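Local coordinates for reticulocyte binding protein (Streptococcus agalactiae COH1, PDB 3FAW) that probably hydrolyses alpha-1,6-glucosidic linkages in pullulan and related alpha-glucans as a cell-wall-anchored streptococcal pullulanase, at residues G604-L609 / V751-D756; T610-A615 / Y739-S744; N522-G527 / Q568-H573; Q542-I547 / L721-G726. All coordinates share one frame; numbering follows the deposited sequence.

Contacts 1, 2 and 4 all join the catalytic barrel region to the C-terminal antiparallel sheet, whereas contact 3 lies wholly within the barrel domain. The touching residues are mostly buried; the outermost contact is contact 4, its centre about 33 Å from the centre of the chain, with the partly exposed Gln545 at its rim, and contact 3 is the innermost, its centre about 17 Å from that of the chain. Contacts 1 and 2 use neighbouring strands of one sheet against helix 590-609 and the turn that follows it. Their chemistry differs: valine and methionine packing in contact 1, a hydroxyl relay in contact 2, a folded lysine in contact 3, and methyls against polar atoms in contact 4.

Contact 1. Residues G604-L609 / V751-D756; sequences GNVMIL and VFVNAD
Val606 and Met607 near the C-terminal end of helix 590-609 pack against Val751 and Val753 of strand 748-754, a buried, purely apolar seam between the catalytic barrel domain and the C-terminal sheet. Helix and strand segments run at 149° to each other, roughly antiparallel, with axes 9.6 Å apart at closest approach. Alternate residues of the strand supply the valines, while Phe752 between them points to the other side of the sheet.

Val606 lies alongside both valines, running the opposite way. With its CG1 anti to the backbone N (chi1 167°), that single methyl touches both, 4.0 Å from CG1 of Val751 and 4.2 Å from CG2 of Val753. Met607 instead crosses Val753 at about a right angle. The two branches of the valine rest on successive parts of its chain: CG2 meets Met607 CG at 3.9 Å, and CG1 lies 4.2 Å from Met607 SD. Beyond the sulfur the chain bends at chi3 (-60°), which turns CE away from the strand, on the side of Leu524.

Where the strand gives out, Asn754 OD1 accepts from Asp756 N at 3.0 Å, an Asx turn with the donor well above the carbonyl plane, and Asn754 ND2 reaches the backbone oxygens of Lys758 and Ile803.

Tyr693 and Leu697 of helix 685-703 touch Val606, and Phe536 covers both Met607 and Val753. Strands 736-742 and 807-813 border the valine strand, so the helix lies against the middle of a three-strand group.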
loop_
_atom_site.group_PDB
_atom_site.type_symbol
_atom_site.label_atom_id
_atom_site.label_comp_id
_atom_site.label_asym_id
_atom_site.label_seq_id
_atom_site.Cartn_x
_atom_site.Cartn_y
_atom_site.Cartn_z
ATOM N N GLY A 604 -19.419 14.160 5.159
ATOM C CA GLY A 604 -18.432 13.086 5.275
ATOM C C GLY A 604 -17.050 13.576 5.666
ATOM O O GLY A 604 -16.398 12.982 6.524
ATOM N N ASN A 605 -16.605 14.664 5.035
ATOM C CA ASN A 605 -15.295 15.249 5.328
ATOM C C ASN A 605 -15.232 15.858 6.728
ATOM O O ASN A 605 -14.199 15.781 7.393
ATOM C CB ASN A 605 -14.911 16.297 4.273
ATOM C CG ASN A 605 -14.558 15.678 2.923
ATOM O OD1 ASN A 605 -14.616 14.455 2.740
ATOM N ND2 ASN A 605 -14.188 16.528 1.967
ATOM N N VAL A 606 -16.333 16.459 7.174
ATOM C CA VAL A 606 -16.427 16.963 8.544
ATOM C C VAL A 606 -16.190 15.842 9.554
ATOM O O VAL A 606 -15.396 15.993 10.487
ATOM C CB VAL A 606 -17.802 17.603 8.830
ATOM C CG1 VAL A 606 -17.993 17.813 10.324
ATOM C CG2 VAL A 606 -17.950 18.917 8.083
ATOM N N MET A 607 -16.872 14.716 9.354
ATOM C CA MET A 607 -16.818 13.608 10.304
ATOM C C MET A 607 -15.423 12.971 10.382
ATOM O O MET A 607 -14.930 12.704 11.476
ATOM C CB MET A 607 -17.900 12.569 9.978
ATOM C CG MET A 607 -19.310 13.120 10.178
ATOM S SD MET A 607 -20.634 11.921 9.979
ATOM C CE MET A 607 -20.362 11.401 8.290
ATOM N N ILE A 608 -14.779 12.764 9.236
ATOM C CA ILE A 608 -13.414 12.220 9.212
ATOM C C ILE A 608 -12.413 13.162 9.892
ATOM O O ILE A 608 -11.551 12.719 10.654
ATOM C CB ILE A 608 -12.933 11.908 7.761
ATOM C CG1 ILE A 608 -13.730 10.744 7.169
ATOM C CG2 ILE A 608 -11.431 11.577 7.736
ATOM C CD1 ILE A 608 -13.593 9.408 7.923
ATOM N N LEU A 609 -12.543 14.461 9.630
ATOM C CA LEU A 609 -11.567 15.438 10.112
ATOM C C LEU A 609 -11.801 15.922 11.554
ATOM O O LEU A 609 -11.000 16.706 12.078
ATOM C CB LEU A 609 -11.482 16.612 9.141
ATOM C CG LEU A 609 -10.801 16.225 7.821
ATOM C CD1 LEU A 609 -11.070 17.257 6.743
ATOM C CD2 LEU A 609 -9.292 16.027 8.024
ATOM N N VAL A 751 -19.363 19.341 17.708
ATOM C CA VAL A 751 -19.637 19.078 16.290
ATOM C C VAL A 751 -21.053 18.526 16.110
ATOM O O VAL A 751 -21.427 17.549 16.758
ATOM C CB VAL A 751 -18.644 18.040 15.705
ATOM C CG1 VAL A 751 -18.846 17.896 14.191
ATOM C CG2 VAL A 751 -17.202 18.424 16.026
ATOM N N PHE A 752 -21.824 19.158 15.225
ATOM C CA PHE A 752 -23.190 18.739 14.908
ATOM C C PHE A 752 -23.285 18.378 13.430
ATOM O O PHE A 752 -22.902 19.178 12.579
ATOM C CB PHE A 752 -24.179 19.869 15.199
ATOM C CG PHE A 752 -24.154 20.360 16.624
ATOM C CD1 PHE A 752 -25.057 19.869 17.556
ATOM C CD2 PHE A 752 -23.243 21.327 17.025
ATOM C CE1 PHE A 752 -25.043 20.323 18.865
ATOM C CE2 PHE A 752 -23.221 21.783 18.329
ATOM C CZ PHE A 752 -24.125 21.281 19.250
ATOM N N VAL A 753 -23.791 17.182 13.127
ATOM C CA VAL A 753 -23.999 16.746 11.737
ATOM C C VAL A 753 -25.440 16.286 11.527
ATOM O O VAL A 753 -25.815 15.193 11.960
ATOM C CB VAL A 753 -23.048 15.586 11.351
ATOM C CG1 VAL A 753 -23.378 15.055 9.959
ATOM C CG2 VAL A 753 -21.589 16.040 11.417
ATOM N N ASN A 754 -26.246 17.131 10.885
ATOM C CA ASN A 754 -27.577 16.730 10.440
ATOM C C ASN A 754 -27.500 16.192 9.010
ATOM O O ASN A 754 -27.489 16.962 8.049
ATOM C CB ASN A 754 -28.576 17.892 10.515
ATOM C CG ASN A 754 -30.003 17.465 10.164
ATOM O OD1 ASN A 754 -30.296 16.274 10.049
ATOM N ND2 ASN A 754 -30.894 18.440 9.998
ATOM N N ALA A 755 -27.444 14.869 8.886
ATOM C CA ALA A 755 -27.444 14.211 7.581
ATOM C C ALA A 755 -28.863 13.874 7.110
ATOM O O ALA A 755 -29.034 13.205 6.090
ATOM C CB ALA A 755 -26.586 12.943 7.625
ATOM N N ASP A 756 -29.874 14.329 7.854
ATOM C CA ASP A 756 -31.270 14.111 7.478
ATOM C C ASP A 756 -31.673 15.108 6.398
ATOM O O ASP A 756 -31.069 16.175 6.263
ATOM C CB ASP A 756 -32.190 14.246 8.699
ATOM C CG ASP A 756 -33.533 13.538 8.518
ATOM O OD1 ASP A 756 -33.844 13.081 7.400
ATOM O OD2 ASP A 756 -34.287 13.441 9.505
#

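Contact 2. Residues T610-A615 / Y739-S744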
loop_
_atom_site.group_PDB
_atom_site.type_symbol
_atom_site.label_atom_id
_atom_site.label_comp_id
_atom_site.label_asym_id
_atom_site.label_seq_id
_atom_site.Cartn_x
_atom_site.Cartn_y
_atom_site.Cartn_z
ATOM N N THR A 610 -12.882 15.459 12.184
ATOM C CA THR A 610 -13.134 15.702 13.610
ATOM C C THR A 610 -13.168 14.394 14.427
ATOM O O THR A 610 -13.502 14.403 15.621
ATOM C CB THR A 610 -14.447 16.504 13.823
ATOM O OG1 THR A 610 -15.549 15.824 13.206
ATOM C CG2 THR A 610 -14.327 17.893 13.223
ATOM N N SER A 611 -12.809 13.279 13.785
ATOM C CA SER A 611 -12.725 11.974 14.441
ATOM C C SER A 611 -11.330 11.748 15.003
ATOM O O SER A 611 -10.347 12.208 14.429
ATOM C CB SER A 611 -13.037 10.847 13.454
ATOM O OG SER A 611 -14.412 10.804 13.138
ATOM N N GLN A 612 -11.245 11.014 16.106
ATOM C CA GLN A 612 -9.946 10.653 16.685
ATOM C C GLN A 612 -9.185 9.709 15.756
ATOM O O GLN A 612 -9.768 9.109 14.850
ATOM C CB GLN A 612 -10.121 9.991 18.056
ATOM C CG GLN A 612 -10.872 10.835 19.085
ATOM C CD GLN A 612 -10.163 12.128 19.413
ATOM O OE1 GLN A 612 -8.952 12.143 19.626
ATOM N NE2 GLN A 612 -10.917 13.225 19.463
ATOM N N GLY A 613 -7.880 9.586 15.991
ATOM C CA GLY A 613 -7.018 8.696 15.212
ATOM C C GLY A 613 -6.290 9.421 14.101
ATOM O O GLY A 613 -6.115 10.632 14.160
ATOM N N THR A 614 -5.858 8.670 13.090
ATOM C CA THR A 614 -5.148 9.234 11.936
ATOM C C THR A 614 -6.134 9.518 10.797
ATOM O O THR A 614 -6.867 8.624 10.367
ATOM C CB THR A 614 -4.037 8.281 11.442
ATOM O OG1 THR A 614 -3.036 8.143 12.459
ATOM C CG2 THR A 614 -3.378 8.810 10.163
ATOM N N ALA A 615 -6.143 10.763 10.317
ATOM C CA ALA A 615 -7.060 11.185 9.260
ATOM C C ALA A 615 -6.454 10.919 7.884
ATOM O O ALA A 615 -5.295 11.246 7.638
ATOM C CB ALA A 615 -7.408 12.663 9.413
ATOM N N TYR A 739 -21.523 15.585 18.895
ATOM C CA TYR A 739 -20.562 15.200 19.929
ATOM C C TYR A 739 -19.673 16.354 20.360
ATOM O O TYR A 739 -19.406 17.271 19.589
ATOM C CB TYR A 739 -19.689 14.021 19.481
ATOM C CG TYR A 739 -19.135 14.122 18.078
ATOM C CD1 TYR A 739 -17.832 14.567 17.842
ATOM C CD2 TYR A 739 -19.907 13.745 16.986
ATOM C CE1 TYR A 739 -17.324 14.641 16.547
ATOM C CE2 TYR A 739 -19.416 13.821 15.702
ATOM C CZ TYR A 739 -18.126 14.260 15.481
ATOM O OH TYR A 739 -17.662 14.319 14.185
ATOM N N GLN A 740 -19.216 16.275 21.604
ATOM C CA GLN A 740 -18.373 17.303 22.195
ATOM C C GLN A 740 -17.014 16.731 22.584
ATOM O O GLN A 740 -16.923 15.631 23.128
ATOM C CB GLN A 740 -19.049 17.884 23.432
ATOM C CG GLN A 740 -18.400 19.162 23.951
ATOM C CD GLN A 740 -18.973 19.585 25.285
ATOM O OE1 GLN A 740 -19.819 20.602 25.264
ATOM N NE2 GLN A 740 -18.661 19.000 26.325
ATOM N N THR A 741 -15.964 17.490 22.291
ATOM C CA THR A 741 -14.620 17.163 22.742
ATOM C C THR A 741 -13.988 18.396 23.392
ATOM O O THR A 741 -14.417 19.526 23.154
ATOM C CB THR A 741 -13.737 16.629 21.585
ATOM O OG1 THR A 741 -12.422 16.346 22.078
ATOM C CG2 THR A 741 -13.654 17.633 20.437
ATOM N N ILE A 742 -12.981 18.157 24.227
ATOM C CA ILE A 742 -12.296 19.213 24.970
ATOM C C ILE A 742 -10.798 19.024 24.767
ATOM O O ILE A 742 -10.316 17.890 24.753
ATOM C CB ILE A 742 -12.609 19.139 26.490
ATOM C CG1 ILE A 742 -14.098 18.852 26.736
ATOM C CG2 ILE A 742 -12.186 20.428 27.182
ATOM C CD1 ILE A 742 -14.466 18.682 28.200
ATOM N N ASP A 743 -10.059 20.116 24.599
ATOM C CA ASP A 743 -8.610 20.011 24.405
ATOM C C ASP A 743 -7.845 20.241 25.712
ATOM O O ASP A 743 -8.448 20.516 26.755
ATOM C CB ASP A 743 -8.129 20.929 23.267
ATOM C CG ASP A 743 -8.143 22.401 23.625
ATOM O OD1 ASP A 743 -8.480 22.758 24.772
ATOM O OD2 ASP A 743 -7.804 23.209 22.733
ATOM N N SER A 744 -6.522 20.116 25.641
ATOM C CA SER A 744 -5.646 20.236 26.811
ATOM C C SER A 744 -5.709 21.608 27.501
ATOM O O SER A 744 -5.400 21.718 28.687
ATOM C CB SER A 744 -4.199 19.914 26.420
ATOM O OG SER A 744 -3.778 20.702 25.318
#
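The phenol of Tyr739 and the side chain of Thr610 meet at an oblique angle, with the threonine hydroxyl at the edge of the ring and near its plane. Tyr739 OH donates to Thr610 OG1 at 2.8 Å, and that oxygen in turn is hydrogen-bonded to the carbonyl O of Val606, one helical turn back. The result is a short relay from ring hydroxyl through threonine to the end of helix 590-609, which fixes the rotation of Thr610. A chi1 of 56°, with OG1 between the backbone N and the carbonyl carbon, places the threonine oxygen where it meets both partners. Tyr739 CE1 passes 3.9 Å from Thr610 O, so the ring edge also runs beside the backbone of the turn.

Two residues further along each segment, Gln612 and Thr741 approach without bonding to each other: Gln612 NE2 stays 4.3 Å from Thr741 OG1. Their link is indirect, since both atoms are hydrogen-bonded to the carbonyl O of Ala706. The glutamine chain bends at chi2 (-62°) to bring its amide there, and its OE1 takes the backbone N of Lys709.

Phe548 and Ile551 of helix 544-551 pack against the Tyr739 ring, and Val751 of the adjoining strand 748-754 touches both tyrosine and threonine. The turn thus connects helix 590-609 to barrel strand 614-618 on one side of the contact, with the C-terminal sheet on the other.

Contact 3. Residues N522-G527 / Q568-H573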
loop_
_atom_site.group_PDB
_atom_site.type_symbol
_atom_site.label_atom_id
_atom_site.label_comp_id
_atom_site.label_asym_id
_atom_site.label_seq_id
_atom_site.Cartn_x
_atom_site.Cartn_y
_atom_site.Cartn_z
ATOM N N ASN A 522 -17.765 2.064 5.849
ATOM C CA ASN A 522 -19.068 1.440 5.591
ATOM C C ASN A 522 -20.229 2.175 6.249
ATOM O O ASN A 522 -21.244 2.454 5.602
ATOM C CB ASN A 522 -19.075 -0.017 6.069
ATOM C CG ASN A 522 -18.222 -0.923 5.206
ATOM O OD1 ASN A 522 -17.688 -0.506 4.183
ATOM N ND2 ASN A 522 -18.096 -2.179 5.617
ATOM N N SER A 523 -20.075 2.480 7.537
ATOM C CA SER A 523 -21.138 3.122 8.307
ATOM C C SER A 523 -21.523 4.497 7.749
ATOM O O SER A 523 -22.706 4.849 7.725
ATOM C CB SER A 523 -20.732 3.250 9.776
ATOM O OG SER A 523 -20.541 1.974 10.361
ATOM N N LEU A 524 -20.531 5.263 7.296
ATOM C CA LEU A 524 -20.780 6.618 6.780
ATOM C C LEU A 524 -21.263 6.665 5.326
ATOM O O LEU A 524 -22.149 7.458 5.003
ATOM C CB LEU A 524 -19.531 7.495 6.929
ATOM C CG LEU A 524 -19.068 7.844 8.348
ATOM C CD1 LEU A 524 -18.050 8.986 8.306
ATOM C CD2 LEU A 524 -20.238 8.207 9.254
ATOM N N LYS A 525 -20.683 5.845 4.449
ATOM C CA LYS A 525 -20.995 5.937 3.005
ATOM C C LYS A 525 -20.915 4.622 2.209
ATOM O O LYS A 525 -20.791 4.648 0.986
ATOM C CB LYS A 525 -20.112 7.015 2.342
ATOM C CG LYS A 525 -18.634 6.999 2.739
ATOM C CD LYS A 525 -17.894 5.733 2.311
ATOM C CE LYS A 525 -17.739 5.636 0.791
ATOM N NZ LYS A 525 -16.799 4.556 0.403
ATOM N N SER A 526 -21.000 3.489 2.904
ATOM C CA SER A 526 -20.944 2.148 2.288
ATOM C C SER A 526 -19.569 1.724 1.767
ATOM O O SER A 526 -18.666 2.541 1.558
ATOM C CB SER A 526 -21.984 1.990 1.166
ATOM O OG SER A 526 -21.530 2.524 -0.073
ATOM N N GLY A 527 -19.448 0.416 1.559
ATOM C CA GLY A 527 -18.249 -0.216 1.015
ATOM C C GLY A 527 -18.461 -1.719 0.918
ATOM O O GLY A 527 -19.583 -2.193 1.048
ATOM N N GLN A 568 -8.647 6.601 9.831
ATOM C CA GLN A 568 -10.032 6.972 9.504
ATOM C C GLN A 568 -10.136 7.429 8.051
ATOM O O GLN A 568 -9.438 8.357 7.633
ATOM C CB GLN A 568 -10.521 8.110 10.408
ATOM C CG GLN A 568 -10.377 7.870 11.915
ATOM C CD GLN A 568 -11.457 6.967 12.496
ATOM O OE1 GLN A 568 -11.998 6.101 11.813
ATOM N NE2 GLN A 568 -11.764 7.163 13.773
ATOM N N TYR A 569 -11.010 6.779 7.285
ATOM C CA TYR A 569 -11.212 7.144 5.887
ATOM C C TYR A 569 -12.602 6.782 5.378
ATOM O O TYR A 569 -13.286 5.914 5.940
ATOM C CB TYR A 569 -10.141 6.502 4.999
ATOM C CG TYR A 569 -10.390 5.068 4.551
ATOM C CD1 TYR A 569 -10.764 4.073 5.454
ATOM C CD2 TYR A 569 -10.199 4.703 3.223
ATOM C CE1 TYR A 569 -10.963 2.754 5.033
ATOM C CE2 TYR A 569 -10.390 3.400 2.797
ATOM C CZ TYR A 569 -10.768 2.426 3.702
ATOM O OH TYR A 569 -10.953 1.131 3.263
ATOM N N ILE A 570 -13.006 7.466 4.314
ATOM C CA ILE A 570 -14.237 7.131 3.590
ATOM C C ILE A 570 -14.014 6.944 2.080
ATOM O O ILE A 570 -14.922 6.513 1.370
ATOM C CB ILE A 570 -15.361 8.159 3.855
ATOM C CG1 ILE A 570 -14.881 9.597 3.599
ATOM C CG2 ILE A 570 -15.884 7.999 5.279
ATOM C CD1 ILE A 570 -15.965 10.651 3.750
ATOM N N ALA A 571 -12.810 7.242 1.594
ATOM C CA ALA A 571 -12.465 6.995 0.189
ATOM C C ALA A 571 -10.963 6.801 0.001
ATOM O O ALA A 571 -10.159 7.171 0.858
ATOM C CB ALA A 571 -12.953 8.125 -0.680
ATOM N N ALA A 572 -10.608 6.217 -1.138
ATOM C CA ALA A 572 -9.217 5.977 -1.517
ATOM C C ALA A 572 -9.172 5.717 -3.018
ATOM O O ALA A 572 -10.194 5.815 -3.690
ATOM C CB ALA A 572 -8.654 4.796 -0.755
ATOM N N HIS A 573 -7.994 5.384 -3.538
ATOM C CA HIS A 573 -7.839 5.091 -4.965
ATOM C C HIS A 573 -8.722 3.919 -5.411
ATOM O O HIS A 573 -9.184 3.894 -6.548
ATOM C CB HIS A 573 -6.372 4.818 -5.308
ATOM C CG HIS A 573 -5.875 3.492 -4.818
ATOM N ND1 HIS A 573 -5.259 3.333 -3.596
ATOM C CD2 HIS A 573 -5.928 2.260 -5.378
ATOM C CE1 HIS A 573 -4.947 2.061 -3.428
ATOM N NE2 HIS A 573 -5.341 1.388 -4.494
#
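Leu524, near the end of helix 518-525, lays its CD1 methyl on CG2 of Ile570 at 3.9 Å, the two side chains crossing at a slant. Next comes Lys525, whose chain curls back on itself: chi1, chi2 and chi3 are all near +60°, and the aliphatic part is pressed over the isoleucine, with Lys525 CG 3.6 Å from Ile570 CB. These bends bring the ammonium back to the backbone of its own segment. Lys525 NZ donates to Ser526 O at 3.0 Å, nearly along the C=O axis (166°), and makes a weak bond, despite its 2.9 Å, to Ile570 O. Two backbone carbonyls, one from each segment, therefore share this buried ammonium group. At Ser526 the chain turns to positive phi and leaves the helix, while its N still bonds to Asn522 O at 2.9 Å.

Leu578 of helix 578-586 touches both Lys525 and Ile570. Ile570 lies just past barrel strand 566-568, in the loop that carries His573, which is hydrogen-bonded to Glu272. Such a loop at the C-terminal end of a strand is characteristic of the (beta/alpha)8 barrel, and its sequence up to His573 is consistent with the fourth conserved region of alpha-amylase-family enzymes.

Contact 4. Residues Q542-I547 / L721-G726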
loop_
_atom_site.group_PDB
_atom_site.type_symbol
_atom_site.label_atom_id
_atom_site.label_comp_id
_atom_site.label_asym_id
_atom_site.label_seq_id
_atom_site.Cartn_x
_atom_site.Cartn_y
_atom_site.Cartn_z
ATOM N N GLN A 542 -28.216 4.874 10.801
ATOM C CA GLN A 542 -27.223 4.011 11.441
ATOM C C GLN A 542 -27.340 4.128 12.955
ATOM O O GLN A 542 -27.761 5.164 13.466
ATOM C CB GLN A 542 -25.808 4.404 11.007
ATOM C CG GLN A 542 -25.568 4.392 9.493
ATOM C CD GLN A 542 -25.626 3.000 8.883
ATOM O OE1 GLN A 542 -26.440 2.731 7.996
ATOM N NE2 GLN A 542 -24.766 2.108 9.358
ATOM N N SER A 543 -26.971 3.068 13.669
ATOM C CA SER A 543 -26.899 3.112 15.129
ATOM C C SER A 543 -25.894 4.190 15.545
ATOM O O SER A 543 -24.736 4.153 15.133
ATOM C CB SER A 543 -26.485 1.753 15.699
ATOM O OG SER A 543 -26.385 1.797 17.112
ATOM N N LEU A 544 -26.345 5.152 16.344
ATOM C CA LEU A 544 -25.516 6.306 16.703
ATOM C C LEU A 544 -24.390 5.950 17.672
ATOM O O LEU A 544 -23.366 6.626 17.702
ATOM C CB LEU A 544 -26.375 7.425 17.299
ATOM C CG LEU A 544 -27.523 7.935 16.417
ATOM C CD1 LEU A 544 -28.206 9.101 17.092
ATOM C CD2 LEU A 544 -27.036 8.320 15.021
ATOM N N GLN A 545 -24.577 4.899 18.463
ATOM C CA GLN A 545 -23.527 4.445 19.380
ATOM C C GLN A 545 -22.318 3.934 18.588
ATOM O O GLN A 545 -21.178 4.265 18.903
ATOM C CB GLN A 545 -24.060 3.360 20.323
ATOM C CG GLN A 545 -23.217 3.150 21.583
ATOM C CD GLN A 545 -23.143 4.386 22.478
ATOM O OE1 GLN A 545 -22.016 4.546 23.165
ATOM N NE2 GLN A 545 -24.081 5.182 22.545
ATOM N N GLY A 546 -22.588 3.143 17.553
ATOM C CA GLY A 546 -21.549 2.640 16.654
ATOM C C GLY A 546 -20.821 3.750 15.918
ATOM O O GLY A 546 -19.598 3.719 15.809
ATOM N N ILE A 547 -21.581 4.722 15.412
ATOM C CA ILE A 547 -21.021 5.922 14.779
ATOM C C ILE A 547 -20.157 6.680 15.787
ATOM O O ILE A 547 -19.022 7.046 15.484
ATOM C CB ILE A 547 -22.130 6.881 14.239
ATOM C CG1 ILE A 547 -22.995 6.201 13.168
ATOM C CG2 ILE A 547 -21.524 8.152 13.628
ATOM C CD1 ILE A 547 -22.266 5.918 11.880
ATOM N N LEU A 721 -21.136 12.036 23.931
ATOM C CA LEU A 721 -22.216 11.999 22.946
ATOM C C LEU A 721 -23.360 12.919 23.366
ATOM O O LEU A 721 -24.036 12.662 24.365
ATOM C CB LEU A 721 -22.727 10.564 22.787
ATOM C CG LEU A 721 -23.823 10.319 21.747
ATOM C CD1 LEU A 721 -23.330 10.658 20.340
ATOM C CD2 LEU A 721 -24.299 8.881 21.819
ATOM N N ILE A 722 -23.575 13.988 22.604
ATOM C CA ILE A 722 -24.656 14.932 22.894
ATOM C C ILE A 722 -26.011 14.312 22.534
ATOM O O ILE A 722 -26.944 14.322 23.338
ATOM C CB ILE A 722 -24.475 16.261 22.132
ATOM C CG1 ILE A 722 -23.193 16.968 22.583
ATOM C CG2 ILE A 722 -25.687 17.164 22.352
ATOM C CD1 ILE A 722 -22.824 18.172 21.737
ATOM N N THR A 723 -26.104 13.765 21.327
ATOM C CA THR A 723 -27.317 13.095 20.873
ATOM C C THR A 723 -27.385 11.649 21.367
ATOM O O THR A 723 -27.207 10.708 20.587
ATOM C CB THR A 723 -27.414 13.103 19.336
ATOM O OG1 THR A 723 -26.251 12.476 18.783
ATOM C CG2 THR A 723 -27.523 14.530 18.809
ATOM N N GLU A 724 -27.651 11.470 22.657
ATOM C CA GLU A 724 -27.919 10.136 23.199
ATOM C C GLU A 724 -29.321 9.705 22.795
ATOM O O GLU A 724 -30.186 10.547 22.553
ATOM C CB GLU A 724 -27.785 10.117 24.722
ATOM C CG GLU A 724 -26.373 10.387 25.212
ATOM C CD GLU A 724 -26.197 10.096 26.688
ATOM O OE1 GLU A 724 -27.147 10.330 27.464
ATOM O OE2 GLU A 724 -25.101 9.636 27.073
ATOM N N VAL A 725 -29.542 8.396 22.723
ATOM C CA VAL A 725 -30.842 7.858 22.321
ATOM C C VAL A 725 -31.911 8.331 23.297
ATOM O O VAL A 725 -31.772 8.144 24.503
ATOM C CB VAL A 725 -30.841 6.314 22.264
ATOM C CG1 VAL A 725 -32.204 5.791 21.820
ATOM C CG2 VAL A 725 -29.758 5.820 21.322
ATOM N N GLY A 726 -32.953 8.974 22.772
ATOM C CA GLY A 726 -34.052 9.477 23.596
ATOM C C GLY A 726 -33.988 10.960 23.923
ATOM O O GLY A 726 -34.927 11.504 24.495
#
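Both closest approaches in this contact set a leucine methyl against a polar atom: Gln545 NE2 lies 3.8 Å from Leu721 CD2, and Leu544 CD1 sits 4.0 Å from the carbonyl O of Thr723. Neither is a hydrogen bond, so between the two segments there are van der Waals contacts only.

Leu544 is in the first turn of helix 544-551; its side chain sets out toward the loop after strand 720-721, and CD1 does the touching. That methyl also comes within 4.3 Å of Thr723 OG1, a hydroxyl that takes the backbone N of Ala738. Thr723 is the centre of an inverse gamma turn, and both its carbonyl and its hydroxyl face the leucine methyl. Gln545 has CG anti to the backbone N (chi1 -161°); the bend at chi2 (62°) then brings the amide nitrogen across the end of Leu721. The leucine comes obliquely to it, and this edge of the contact is partly open to solvent.

Ile730 touches both Leu544 and Thr723, and Ile737 of strand 736-742 lies against Leu721 and Thr723. Gln542 and Leu544 also share backbone hydrogen bonds with Asp734 and Glu732, the former across the two-stranded sheet 542-543/733-734. A helix of the catalytic domain set against an edge strand and loop of the C-terminal beta domain is the kind of A/C domain interface found in alpha-amylase-family enzymes.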